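Local coordinates for protein DNA methyltransferase (Nicotiana tabacum, PDB 4ONQ) that probably transfers methyl groups from S-adenosylmethionine to cytosine C5 in DNA, here as the catalytic domain of a plant de novo methyltransferase bound to sinefungin, at residues A[38-43]-A[61-66]; A[103-108]-A[182-187]; A[246-251]-A[277-282]; A[295-300]-A[342-347]. The protein carries 5 engineered substitutions. All coordinates share one frame; numbering follows the deposited sequence.

Contact 1: A[38-43]-A[61-66]; sequences PFFYYE and YDIEPE
F40, on an inner strand of the Rossmann-like methyltransferase sheet, meets Y61 and I63 of the loop that leads from helix 50-59 into strand 66-69. Its strand, 39-45, runs parallel to 309-312 on one flank and antiparallel to 79-84 on the other, and F40 projects from it into the layer between sheet and loop. The aromatic part of the contact is an offset edge-to-face pair: the edge of the Y61 ring is turned to the face of F40, with centroids 5.8 Å apart and planes inclined at 61°. A phenyl ring suits the inner place because it has no polar atom to satisfy, whereas a tyrosine suits the partly exposed one, where its ring also takes a cation-pi contact from K349. The aliphatic part comes from I63, whose side chain runs head-on toward that of F40. Its chain is extended at chi2 (-172°), so the delta methyl is the atom that reaches F40. CG of F40 stands between the backbone N and the carbonyl carbon (chi1 77°), a crowded position that swings the ring out toward the loop. Y341 and L345 of helix 337-352 and I83 of strand 79-84 pack against this ring too. Cutting the ring back to the methyl of an alanine here would probably open a gap beneath the loop and leave Y61 without its aromatic mate and I63 CD1 without the ring it rests on. I63 CD1 sits 3.4 Å from F40 CZ, and Y61 CD2 lies 3.9 Å from F40 CE2.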
# COMPACT_ATOMS: atom_id res chain seq x y z
N PRO A 38 -7.48 -20.47 4.63
CA PRO A 38 -6.52 -19.47 5.10
C PRO A 38 -7.18 -18.12 5.33
O PRO A 38 -8.35 -17.94 5.02
CB PRO A 38 -5.58 -19.34 3.91
CG PRO A 38 -6.50 -19.49 2.74
CD PRO A 38 -7.53 -20.52 3.16
N PHE A 39 -6.41 -17.18 5.89
CA PHE A 39 -6.82 -15.78 5.93
C PHE A 39 -6.50 -15.17 4.57
O PHE A 39 -5.48 -15.50 3.97
CB PHE A 39 -6.08 -15.02 7.03
CG PHE A 39 -6.63 -15.27 8.40
CD1 PHE A 39 -7.87 -14.78 8.76
CD2 PHE A 39 -5.90 -15.98 9.34
CE1 PHE A 39 -8.38 -14.99 10.03
CE2 PHE A 39 -6.40 -16.20 10.61
CZ PHE A 39 -7.64 -15.70 10.95
N PHE A 40 -7.36 -14.30 4.08
CA PHE A 40 -7.06 -13.63 2.82
C PHE A 40 -7.27 -12.13 2.91
O PHE A 40 -8.11 -11.64 3.66
CB PHE A 40 -7.83 -14.24 1.64
CG PHE A 40 -9.27 -13.84 1.57
CD1 PHE A 40 -9.65 -12.71 0.86
CD2 PHE A 40 -10.25 -14.61 2.17
CE1 PHE A 40 -10.99 -12.34 0.78
CE2 PHE A 40 -11.59 -14.25 2.08
CZ PHE A 40 -11.96 -13.11 1.39
N TYR A 41 -6.49 -11.41 2.12
CA TYR A 41 -6.47 -9.96 2.14
C TYR A 41 -6.33 -9.48 0.71
O TYR A 41 -5.32 -9.74 0.05
CB TYR A 41 -5.29 -9.50 2.99
CG TYR A 41 -5.25 -8.03 3.32
CD1 TYR A 41 -5.97 -7.51 4.41
CD2 TYR A 41 -4.45 -7.15 2.57
CE1 TYR A 41 -5.91 -6.16 4.72
CE2 TYR A 41 -4.39 -5.81 2.87
CZ TYR A 41 -5.11 -5.31 3.94
OH TYR A 41 -5.02 -3.97 4.23
N TYR A 42 -7.36 -8.81 0.21
CA TYR A 42 -7.37 -8.29 -1.15
C TYR A 42 -7.51 -6.77 -1.15
O TYR A 42 -8.37 -6.22 -0.46
CB TYR A 42 -8.50 -8.91 -1.98
CG TYR A 42 -8.49 -8.39 -3.40
CD1 TYR A 42 -7.55 -8.85 -4.31
CD2 TYR A 42 -9.38 -7.42 -3.82
CE1 TYR A 42 -7.51 -8.37 -5.60
CE2 TYR A 42 -9.35 -6.93 -5.12
CZ TYR A 42 -8.41 -7.41 -6.00
OH TYR A 42 -8.35 -6.95 -7.30
N GLU A 43 -6.68 -6.10 -1.94
CA GLU A 43 -6.71 -4.64 -2.00
C GLU A 43 -7.06 -4.15 -3.40
O GLU A 43 -6.52 -4.65 -4.38
CB GLU A 43 -5.36 -4.07 -1.57
CG GLU A 43 -5.25 -2.56 -1.70
CD GLU A 43 -4.17 -2.13 -2.70
OE1 GLU A 43 -3.77 -2.97 -3.53
OE2 GLU A 43 -3.74 -0.97 -2.64
N TYR A 61 -16.70 -14.47 -1.68
CA TYR A 61 -17.49 -14.99 -0.57
C TYR A 61 -18.42 -13.95 0.06
O TYR A 61 -18.69 -13.98 1.26
CB TYR A 61 -16.55 -15.61 0.47
CG TYR A 61 -15.46 -16.43 -0.20
CD1 TYR A 61 -15.75 -17.65 -0.79
CD2 TYR A 61 -14.15 -15.97 -0.26
CE1 TYR A 61 -14.76 -18.39 -1.42
CE2 TYR A 61 -13.16 -16.70 -0.88
CZ TYR A 61 -13.47 -17.92 -1.45
OH TYR A 61 -12.48 -18.65 -2.07
N ASP A 62 -18.91 -13.02 -0.77
CA ASP A 62 -19.91 -12.02 -0.40
C ASP A 62 -19.45 -10.94 0.57
O ASP A 62 -20.23 -10.06 0.94
CB ASP A 62 -21.18 -12.70 0.12
CG ASP A 62 -21.79 -13.64 -0.88
OD1 ASP A 62 -21.83 -13.28 -2.07
OD2 ASP A 62 -22.21 -14.74 -0.47
N ILE A 63 -18.18 -11.01 0.97
CA ILE A 63 -17.61 -10.05 1.92
C ILE A 63 -17.71 -8.60 1.44
O ILE A 63 -17.46 -8.29 0.27
CB ILE A 63 -16.14 -10.40 2.24
CG1 ILE A 63 -16.05 -11.83 2.79
CG2 ILE A 63 -15.53 -9.41 3.22
CD1 ILE A 63 -14.67 -12.21 3.31
N GLU A 64 -18.06 -7.70 2.32
CA GLU A 64 -18.11 -6.32 1.92
C GLU A 64 -16.78 -5.69 2.19
O GLU A 64 -16.17 -5.93 3.21
CB GLU A 64 -19.16 -5.57 2.71
CG GLU A 64 -20.57 -5.88 2.39
CD GLU A 64 -21.45 -5.59 3.57
OE1 GLU A 64 -20.89 -5.32 4.65
OE2 GLU A 64 -22.68 -5.62 3.44
N PRO A 65 -16.36 -4.83 1.29
CA PRO A 65 -15.04 -4.23 1.42
C PRO A 65 -14.98 -3.27 2.59
O PRO A 65 -16.02 -2.76 3.01
CB PRO A 65 -14.88 -3.46 0.11
CG PRO A 65 -16.27 -3.17 -0.32
CD PRO A 65 -17.06 -4.37 0.08
N GLU A 66 -13.78 -3.07 3.10
CA GLU A 66 -13.52 -2.09 4.14
C GLU A 66 -12.77 -0.95 3.48
O GLU A 66 -11.62 -1.11 3.05
CB GLU A 66 -12.70 -2.70 5.27
CG GLU A 66 -12.24 -1.70 6.32
CD GLU A 66 -11.48 -2.33 7.47
OE1 GLU A 66 -10.95 -3.46 7.31
OE2 GLU A 66 -11.40 -1.69 8.54

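Contact 2: A[103-108]-A[182-187]; sequences HEALPL and VEMLLG
M184 and L185, in the last turn of helix 179-186, share the single methyl of A105 at the end of helix 102-105. The contact is entirely apolar and joins two helices that are 73 residues apart in sequence; the alpha carbons of A105 and L185 lie 7.7 Å from each other. M184 can be followed outward. Its CB bond points at the opposing helix, and CG then rises between the backbone N and the carbonyl carbon (chi1 77°). Bends at chi2 and chi3 fold the rest of the chain back, bringing SD to 4.7 Å from A105 CB. The terminal methyl makes the real touch, with M184 CE 3.9 Å from A105 CB. Within its own helix the same CE lies 3.6 Å from L185 CD2, so the two methyls stand side by side before the alanine. L185 CD2 approaches A105 CB to 4.1 Å, and the leucine also packs on L122. Alanine suits the place because a short side chain lets the longer ones come up to its helix, while methionine has the flexible, unbranched chain needed to bend round to it. Just past the touching residues, G187 ends its helix in a Schellman motif: its N bonds to M184 O at 3.1 Å, and at its positive phi (91°) a CB would collide with the carbonyl O of L186, which suits glycine. On another side of this helix E183 pairs with R203. Between 103-108 and 182-187 no hydrogen bond or charge pair forms, so the join rests on methyl packing, which is far less directional than a hydrogen bond.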
# COMPACT_ATOMS: atom_id res chain seq x y z
N HIS A 103 4.50 18.96 6.46
CA HIS A 103 5.50 19.59 7.23
C HIS A 103 6.18 18.72 8.21
O HIS A 103 7.35 18.93 8.46
CB HIS A 103 4.95 20.79 7.94
CG HIS A 103 4.67 21.94 7.04
ND1 HIS A 103 3.84 22.91 7.37
CD2 HIS A 103 5.15 22.24 5.79
CE1 HIS A 103 3.78 23.79 6.39
NE2 HIS A 103 4.59 23.38 5.43
N GLU A 104 5.48 17.81 8.86
CA GLU A 104 6.16 16.86 9.71
C GLU A 104 7.02 15.88 8.94
O GLU A 104 8.12 15.61 9.33
CB GLU A 104 5.22 16.12 10.69
CG GLU A 104 3.88 16.78 10.99
CD GLU A 104 3.15 16.17 12.17
OE1 GLU A 104 3.25 16.70 13.27
OE2 GLU A 104 2.46 15.16 12.01
N ALA A 105 6.49 15.34 7.85
CA ALA A 105 7.20 14.37 7.04
C ALA A 105 8.42 14.90 6.32
O ALA A 105 9.40 14.25 6.24
CB ALA A 105 6.26 13.64 6.12
N LEU A 106 8.31 16.10 5.82
CA LEU A 106 9.33 16.70 5.04
C LEU A 106 9.69 18.03 5.64
O LEU A 106 9.23 19.03 5.21
CB LEU A 106 8.81 16.94 3.66
CG LEU A 106 8.70 15.89 2.59
CD1 LEU A 106 9.36 14.59 2.87
CD2 LEU A 106 7.27 15.66 2.26
N PRO A 107 10.55 17.99 6.63
CA PRO A 107 10.95 19.16 7.42
C PRO A 107 11.54 20.29 6.58
O PRO A 107 11.28 21.46 6.86
CB PRO A 107 12.02 18.60 8.36
CG PRO A 107 11.71 17.15 8.45
CD PRO A 107 11.21 16.77 7.10
N LEU A 108 12.32 19.94 5.57
CA LEU A 108 12.94 20.95 4.72
C LEU A 108 11.92 21.64 3.81
O LEU A 108 12.23 22.65 3.15
CB LEU A 108 14.06 20.34 3.87
CG LEU A 108 15.25 19.76 4.64
CD1 LEU A 108 16.30 19.24 3.66
CD2 LEU A 108 15.85 20.80 5.56
N VAL A 182 9.13 9.27 -1.10
CA VAL A 182 8.02 8.37 -1.42
C VAL A 182 8.13 7.07 -0.60
O VAL A 182 7.15 6.60 -0.03
CB VAL A 182 7.95 8.03 -2.93
CG1 VAL A 182 6.77 7.12 -3.22
CG2 VAL A 182 7.87 9.30 -3.77
N GLU A 183 9.34 6.52 -0.54
CA GLU A 183 9.61 5.32 0.25
C GLU A 183 9.17 5.50 1.68
O GLU A 183 8.52 4.63 2.26
CB GLU A 183 11.10 4.99 0.23
CG GLU A 183 11.57 4.24 -1.00
CD GLU A 183 13.08 4.12 -1.04
OE1 GLU A 183 13.75 4.79 -0.22
OE2 GLU A 183 13.59 3.36 -1.90
N MET A 184 9.51 6.64 2.27
CA MET A 184 9.13 6.82 3.66
C MET A 184 7.64 7.09 3.82
O MET A 184 7.03 6.65 4.79
CB MET A 184 10.00 7.86 4.35
CG MET A 184 9.66 9.28 4.04
SD MET A 184 9.23 10.10 5.56
CE MET A 184 7.45 10.03 5.50
N LEU A 185 7.04 7.78 2.85
CA LEU A 185 5.60 8.03 2.91
C LEU A 185 4.81 6.73 2.88
O LEU A 185 3.76 6.61 3.52
CB LEU A 185 5.16 8.96 1.79
CG LEU A 185 5.59 10.42 1.93
CD1 LEU A 185 5.23 11.20 0.68
CD2 LEU A 185 4.96 11.05 3.16
N LEU A 186 5.31 5.75 2.13
CA LEU A 186 4.64 4.46 2.02
C LEU A 186 4.99 3.47 3.14
O LEU A 186 4.39 2.40 3.22
CB LEU A 186 4.91 3.83 0.66
CG LEU A 186 4.27 4.61 -0.50
CD1 LEU A 186 4.76 4.09 -1.83
CD2 LEU A 186 2.75 4.53 -0.42
N GLY A 187 5.94 3.82 3.99
CA GLY A 187 6.31 2.97 5.12
C GLY A 187 7.42 1.98 4.83
O GLY A 187 7.61 1.02 5.57

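Contact 3: A[246-251]-A[277-282]; sequences ALYRLG and TNQRGN
Y248, near the end of helix 242-249, and T277, just past helix 264-276, come closest in backbone, their alpha carbons 9.1 Å apart. Both helices are crossover connections of the Rossmann-like sheet, the first joining strands 231-236 and 254-260, the second carrying the chain on from 254-260 to 282-286. Each ends in a Schellman motif, with G251 and N278 as the positive-phi residues. The Y248 side chain reaches across with CG anti to the backbone N (chi1 170°), which carries the ring over to the loop. T277 comes from the opposite direction with its methyl and CB: CG2 is 3.9 Å from Y248 CZ, and CB is 4.0 Å from Y248 OH. Further down the ring the amide of Q279 crosses obliquely, its plane turned 81° from that of the ring, with NE2 3.3 Å from Y248 CD1. The same nitrogen is held from the side, since Q279 NE2 donates to T277 OG1 at 3.1 Å, with an N-H...O angle of 156° and the acceptor slightly tilted from the amide plane. T277 OG1 in turn bonds to W273 O in the last turn of its own helix. Threonine thus suits its place by offering a methyl to the ring and a hydroxyl to its neighbours. If an alanine stood here, with hydroxyl and methyl gone, the Q279 amide would probably be set free to turn and a gap would open beside the Y248 ring. With no hydrogen bond crossing between the segments, the tyrosine ring packs against a loop whose polar groups are bonded to one another and to W273 O.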
# COMPACT_ATOMS: atom_id res chain seq x y z
N ALA A 246 5.09 -5.26 6.02
CA ALA A 246 4.10 -5.05 7.07
C ALA A 246 4.20 -6.13 8.15
O ALA A 246 4.30 -5.83 9.33
CB ALA A 246 2.70 -4.99 6.47
N LEU A 247 4.19 -7.40 7.73
CA LEU A 247 4.32 -8.51 8.67
C LEU A 247 5.62 -8.42 9.45
O LEU A 247 5.66 -8.71 10.65
CB LEU A 247 4.27 -9.85 7.94
CG LEU A 247 2.96 -10.15 7.21
CD1 LEU A 247 3.13 -11.35 6.30
CD2 LEU A 247 1.84 -10.37 8.22
N TYR A 248 6.69 -8.02 8.77
CA TYR A 248 8.00 -7.93 9.41
C TYR A 248 8.03 -6.83 10.46
O TYR A 248 8.57 -7.01 11.55
CB TYR A 248 9.08 -7.70 8.37
CG TYR A 248 10.43 -7.36 8.95
CD1 TYR A 248 11.25 -8.34 9.50
CD2 TYR A 248 10.89 -6.04 8.95
CE1 TYR A 248 12.48 -8.02 10.03
CE2 TYR A 248 12.13 -5.72 9.48
CZ TYR A 248 12.92 -6.72 10.01
OH TYR A 248 14.15 -6.40 10.54
N ARG A 249 7.44 -5.68 10.15
CA ARG A 249 7.45 -4.57 11.09
C ARG A 249 6.55 -4.86 12.28
O ARG A 249 6.72 -4.29 13.36
CB ARG A 249 7.04 -3.27 10.39
CG ARG A 249 8.03 -2.84 9.33
CD ARG A 249 7.68 -1.49 8.75
NE ARG A 249 7.70 -0.44 9.77
CZ ARG A 249 7.19 0.77 9.59
NH1 ARG A 249 6.62 1.09 8.43
NH2 ARG A 249 7.24 1.66 10.58
N LEU A 250 5.60 -5.77 12.07
CA LEU A 250 4.68 -6.19 13.11
C LEU A 250 5.36 -7.16 14.06
O LEU A 250 4.84 -7.47 15.14
CB LEU A 250 3.45 -6.85 12.49
CG LEU A 250 2.39 -5.92 11.91
CD1 LEU A 250 1.34 -6.70 11.12
CD2 LEU A 250 1.73 -5.13 13.01
N GLY A 251 6.53 -7.65 13.66
CA GLY A 251 7.25 -8.61 14.47
C GLY A 251 6.68 -10.01 14.33
O GLY A 251 6.92 -10.88 15.16
N THR A 277 17.47 -8.27 5.88
CA THR A 277 16.82 -8.37 7.14
C THR A 277 17.08 -9.70 7.75
O THR A 277 16.47 -10.03 8.72
CB THR A 277 15.31 -8.11 7.06
OG1 THR A 277 14.73 -8.90 6.04
CG2 THR A 277 15.07 -6.71 6.76
N ASN A 278 17.96 -10.46 7.14
CA ASN A 278 18.37 -11.78 7.63
C ASN A 278 17.22 -12.72 7.95
O ASN A 278 17.20 -13.34 9.00
CB ASN A 278 19.25 -11.63 8.86
CG ASN A 278 20.57 -10.99 8.54
OD1 ASN A 278 20.91 -9.94 9.09
ND2 ASN A 278 21.32 -11.60 7.63
N GLN A 279 16.26 -12.82 7.04
CA GLN A 279 15.17 -13.77 7.21
C GLN A 279 15.72 -15.19 7.24
O GLN A 279 16.49 -15.58 6.36
CB GLN A 279 14.15 -13.64 6.08
CG GLN A 279 13.54 -12.26 5.97
CD GLN A 279 12.72 -11.89 7.19
OE1 GLN A 279 12.18 -12.76 7.88
NE2 GLN A 279 12.63 -10.60 7.47
N ARG A 280 15.39 -15.95 8.26
CA ARG A 280 15.80 -17.32 8.34
C ARG A 280 14.93 -18.24 7.54
O ARG A 280 15.30 -19.32 7.21
CB ARG A 280 15.86 -17.75 9.79
CG ARG A 280 16.72 -18.95 10.02
CD ARG A 280 18.17 -18.64 9.81
NE ARG A 280 18.70 -17.74 10.81
CZ ARG A 280 19.10 -18.08 12.01
NH1 ARG A 280 19.04 -19.32 12.38
NH2 ARG A 280 19.57 -17.18 12.82
N GLY A 281 13.77 -17.75 7.20
CA GLY A 281 12.76 -18.43 6.46
C GLY A 281 12.99 -18.48 4.99
O GLY A 281 13.96 -18.03 4.52
N ASN A 282 12.09 -19.10 4.28
CA ASN A 282 12.26 -19.28 2.87
C ASN A 282 11.48 -18.41 1.91
O ASN A 282 10.30 -18.38 1.97
CB ASN A 282 11.87 -20.68 2.56
CG ASN A 282 13.03 -21.53 2.39
OD1 ASN A 282 13.28 -22.39 3.17
ND2 ASN A 282 13.80 -21.25 1.37

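Contact 4: A[295-300]-A[342-347]; sequences DRLEQL and VRILDL
A packed pair of helices, 294-304 and 337-352, brings L297 against L347 and I344. CB of L297 is directed toward the partner helix, and its CD2 branch does all the close touching: L297 CD2 is 3.8 Å from L347 CD1 and 4.0 Å from L347 CB, the two side chains meeting at about a right angle. Roughly perpendicular to the contact with L347 CD1, L297 CD2 is 4.3 Å from I344 CG2, a looser approach. The alpha carbons of L297 and L347 are 7.6 Å apart, close for two helices and possible because the leucine fits between side chains instead of on top of one. V348 and I351 also touch L297, and with I344 and L347 they form an i, i+3, i+4, i+7 set consistent with a knobs-into-holes socket, with L297 as the knob. In the Rossmann-like fold helix 294-304 links strand 282-286 to strand 309-312, and its other contacts include L300, which packs on F286. I344 has a second role: besides meeting L297 it rests on L234 and L236 of strand 231-236, and its beta-branched shape fills the layer between helix and sheet. L347 has CG anti to its carbonyl carbon (chi1 -80°), a setting that puts CD1 beside the leucine opposite. Leucine serves both helices well, being bulky enough to fill a socket and without polar atoms to bury. Nearby, R343 fastens the same helix to the loop before 294-304, where its NH2 hydrogen-bonds to the carbonyl oxygens of V289 and L292.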
# COMPACT_ATOMS: atom_id res chain seq x y z
N ASP A 295 -1.93 -28.37 -8.98
CA ASP A 295 -0.83 -29.29 -8.72
C ASP A 295 0.33 -28.59 -8.01
O ASP A 295 0.85 -29.09 -7.01
CB ASP A 295 -0.36 -29.91 -10.04
CG ASP A 295 -1.50 -30.50 -10.85
OD1 ASP A 295 -2.26 -29.73 -11.46
OD2 ASP A 295 -1.63 -31.74 -10.87
N ARG A 296 0.72 -27.43 -8.52
CA ARG A 296 1.80 -26.66 -7.93
C ARG A 296 1.47 -26.25 -6.49
O ARG A 296 2.29 -26.42 -5.59
CB ARG A 296 2.11 -25.43 -8.77
CG ARG A 296 3.22 -24.57 -8.20
CD ARG A 296 4.49 -25.38 -8.04
NE ARG A 296 5.07 -25.72 -9.33
CZ ARG A 296 5.94 -26.70 -9.52
NH1 ARG A 296 6.34 -27.45 -8.49
NH2 ARG A 296 6.42 -26.95 -10.74
N LEU A 297 0.27 -25.72 -6.30
CA LEU A 297 -0.23 -25.37 -4.97
C LEU A 297 -0.20 -26.58 -4.03
O LEU A 297 0.31 -26.49 -2.91
CB LEU A 297 -1.66 -24.83 -5.06
CG LEU A 297 -1.88 -23.31 -5.18
CD1 LEU A 297 -0.57 -22.55 -5.14
CD2 LEU A 297 -2.67 -22.97 -6.44
N GLU A 298 -0.69 -27.70 -4.51
CA GLU A 298 -0.64 -28.93 -3.76
C GLU A 298 0.75 -29.27 -3.31
O GLU A 298 0.95 -29.64 -2.19
CB GLU A 298 -1.16 -30.09 -4.58
CG GLU A 298 -2.61 -30.48 -4.33
CD GLU A 298 -3.26 -31.16 -5.53
OE1 GLU A 298 -4.22 -30.60 -6.10
OE2 GLU A 298 -2.81 -32.25 -5.93
N GLN A 299 1.74 -29.07 -4.14
CA GLN A 299 3.04 -29.55 -3.77
C GLN A 299 3.71 -28.58 -2.86
O GLN A 299 4.50 -28.95 -2.04
CB GLN A 299 3.91 -29.85 -4.97
CG GLN A 299 4.71 -28.72 -5.50
CD GLN A 299 6.07 -28.61 -4.89
OE1 GLN A 299 6.53 -29.54 -4.27
NE2 GLN A 299 6.72 -27.47 -5.07
N LEU A 300 3.41 -27.33 -3.05
CA LEU A 300 3.88 -26.29 -2.15
C LEU A 300 3.40 -26.58 -0.74
O LEU A 300 4.17 -26.54 0.22
CB LEU A 300 3.34 -24.92 -2.59
CG LEU A 300 4.25 -23.94 -3.35
CD1 LEU A 300 5.70 -24.41 -3.41
CD2 LEU A 300 3.70 -23.65 -4.73
N VAL A 342 -8.67 -14.86 -7.43
CA VAL A 342 -9.81 -15.63 -6.93
C VAL A 342 -9.63 -17.13 -7.15
O VAL A 342 -9.83 -17.93 -6.23
CB VAL A 342 -11.12 -15.16 -7.60
CG1 VAL A 342 -12.30 -16.02 -7.15
CG2 VAL A 342 -11.36 -13.70 -7.29
N ARG A 343 -9.23 -17.51 -8.36
CA ARG A 343 -8.97 -18.90 -8.72
C ARG A 343 -7.98 -19.51 -7.74
O ARG A 343 -8.20 -20.60 -7.20
CB ARG A 343 -8.40 -18.98 -10.13
CG ARG A 343 -8.29 -20.39 -10.69
CD ARG A 343 -7.35 -20.45 -11.89
NE ARG A 343 -5.96 -20.63 -11.48
CZ ARG A 343 -4.97 -19.80 -11.78
NH1 ARG A 343 -5.20 -18.72 -12.51
NH2 ARG A 343 -3.74 -20.06 -11.36
N ILE A 344 -6.89 -18.79 -7.51
CA ILE A 344 -5.83 -19.30 -6.64
C ILE A 344 -6.25 -19.40 -5.18
O ILE A 344 -5.98 -20.41 -4.52
CB ILE A 344 -4.54 -18.47 -6.81
CG1 ILE A 344 -3.97 -18.71 -8.20
CG2 ILE A 344 -3.53 -18.82 -5.73
CD1 ILE A 344 -2.59 -18.17 -8.39
N LEU A 345 -6.92 -18.36 -4.67
CA LEU A 345 -7.42 -18.39 -3.30
C LEU A 345 -8.34 -19.59 -3.12
O LEU A 345 -8.23 -20.34 -2.14
CB LEU A 345 -8.14 -17.09 -2.95
CG LEU A 345 -8.93 -17.07 -1.64
CD1 LEU A 345 -8.05 -17.44 -0.46
CD2 LEU A 345 -9.56 -15.71 -1.41
N ASP A 346 -9.22 -19.80 -4.09
CA ASP A 346 -10.15 -20.91 -4.03
C ASP A 346 -9.44 -22.27 -4.04
O ASP A 346 -9.78 -23.16 -3.27
CB ASP A 346 -11.19 -20.83 -5.15
CG ASP A 346 -12.37 -21.75 -4.91
OD1 ASP A 346 -12.48 -22.78 -5.61
OD2 ASP A 346 -13.17 -21.45 -4.00
N LEU A 347 -8.45 -22.42 -4.92
CA LEU A 347 -7.65 -23.64 -4.94
C LEU A 347 -7.01 -23.91 -3.58
O LEU A 347 -7.07 -25.03 -3.07
CB LEU A 347 -6.56 -23.56 -6.02
CG LEU A 347 -6.97 -23.85 -7.47
CD1 LEU A 347 -5.93 -23.33 -8.43
CD2 LEU A 347 -7.18 -25.34 -7.67

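Contacts 1 and 4 form one continuous packed region: L345 of helix 337-352 turns away from contact 4 and meets contact 1, its CD2 lying 3.5 Å from F40 CG. The centres of these two contacts are 17 Å apart. Contacts 2 and 3 meet at a single point, where G187 O comes within 3.0 Å of R249 NH1, while contacts 2 and 4 lie on opposite sides of the chain's centre with about 23 Å between nearest atoms. Bound sinefungin is about 8 Å from the I344 side chain of contact 4, and about 13 Å from L185 and from Y248. C316, the predicted catalytic residue, lies in the unmodelled stretch 316-335, which is probably flexible.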